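Local coordinates for thiamine-monophosphate kinase (Stenotrophomonas maltophilia, PDB 6XEP), which probably catalyses the ATP-dependent phosphorylation of thiamine monophosphate to thiamine diphosphate, the active form of vitamin B1, at residues A186-T189 against Y194-L197. Sequence-based numbering, arbitrary orientation.
Sequences ATAT and YESL
Thr-189, extended at the end of a loop, comes beside the first turn of helix 192-202, its CA 5.6 Å from the CA of Glu-195. The Glu-195 side chain runs alongside the Thr-189 backbone, CB 3.5 Å from Thr-189 O. CG lies anti to the backbone N (chi1 179°), and a bend at chi2 (70°) brings the carboxylate round to the amide of the same threonine, a reach that suits glutamate's length. Thr-189 N donates to Glu-195 OE1 at 3.0 Å, almost straight (170°) but from above the carboxylate plane. The negative charge probably sits favourably near a helix N-terminus, and OE1 also forms a salt bridge with Arg-198.

Beta-branched Thr-189 suits its place because methyl and hydroxyl leave CB in different directions. CG2, set between backbone N and carbonyl carbon, touches Glu-195 OE1 (3.4 Å) and Tyr-194 CB (3.8 Å), the threonine and glutamate side chains passing in opposite senses. OG1 accepts a hydrogen bond from Leu-191 N, an ST turn leading into the helix. Ala-188 CB, small enough to fit, touches Glu-195 OE2 at 3.9 Å.

Within the AIR synthase-related C-terminal domain, away from the predicted ligand sites, this surface contact ties the connection from helix 170-179 to helix 192-202, where Tyr-194 and buried Leu-197 both touch Leu-177 of helix 170-179 and Leu-259 of helix 254-259.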
# COMPACT_ATOMS: atom_id res chain seq x y z
N ALA A 186 16.96 11.20 -18.77
CA ALA A 186 17.60 11.49 -17.50
C ALA A 186 18.02 12.95 -17.34
O ALA A 186 18.37 13.36 -16.23
CB ALA A 186 18.84 10.60 -17.31
N THR A 187 18.02 13.73 -18.41
CA THR A 187 18.49 15.11 -18.32
C THR A 187 17.50 16.01 -19.05
O THR A 187 16.78 15.56 -19.94
CB THR A 187 19.90 15.30 -18.91
OG1 THR A 187 19.96 14.68 -20.20
CG2 THR A 187 20.98 14.70 -18.00
N ALA A 188 17.49 17.28 -18.67
CA ALA A 188 16.65 18.25 -19.34
C ALA A 188 17.25 18.61 -20.69
O ALA A 188 18.47 18.71 -20.83
CB ALA A 188 16.49 19.51 -18.49
N THR A 189 16.39 18.82 -21.68
CA THR A 189 16.85 19.34 -22.95
C THR A 189 16.34 20.77 -23.14
O THR A 189 15.26 21.12 -22.67
CB THR A 189 16.40 18.46 -24.13
OG1 THR A 189 16.81 19.06 -25.36
CG2 THR A 189 14.91 18.30 -24.13
N TYR A 194 10.89 18.63 -27.46
CA TYR A 194 11.33 17.39 -26.82
C TYR A 194 11.13 17.46 -25.32
O TYR A 194 10.69 16.49 -24.69
CB TYR A 194 12.80 17.11 -27.12
CG TYR A 194 13.04 16.64 -28.53
CD1 TYR A 194 13.07 15.28 -28.83
CD2 TYR A 194 13.23 17.55 -29.56
CE1 TYR A 194 13.29 14.85 -30.13
CE2 TYR A 194 13.44 17.12 -30.87
CZ TYR A 194 13.47 15.77 -31.14
OH TYR A 194 13.68 15.34 -32.43
N GLU A 195 11.45 18.60 -24.72
CA GLU A 195 11.32 18.72 -23.27
C GLU A 195 9.85 18.62 -22.85
O GLU A 195 9.55 18.05 -21.79
CB GLU A 195 11.97 20.03 -22.81
CG GLU A 195 11.88 20.28 -21.32
CD GLU A 195 12.74 19.33 -20.49
OE1 GLU A 195 13.46 18.47 -21.05
OE2 GLU A 195 12.69 19.46 -19.25
N SER A 196 8.93 19.15 -23.66
CA SER A 196 7.51 19.05 -23.34
C SER A 196 7.07 17.60 -23.29
O SER A 196 6.41 17.17 -22.33
CB SER A 196 6.67 19.82 -24.37
OG SER A 196 6.98 21.21 -24.40
N LEU A 197 7.43 16.82 -24.32
CA LEU A 197 7.07 15.41 -24.33
C LEU A 197 7.76 14.68 -23.19
O LEU A 197 7.15 13.82 -22.54
CB LEU A 197 7.43 14.76 -25.67
CG LEU A 197 6.68 15.29 -26.90
CD1 LEU A 197 7.02 14.48 -28.15
CD2 LEU A 197 5.18 15.33 -26.67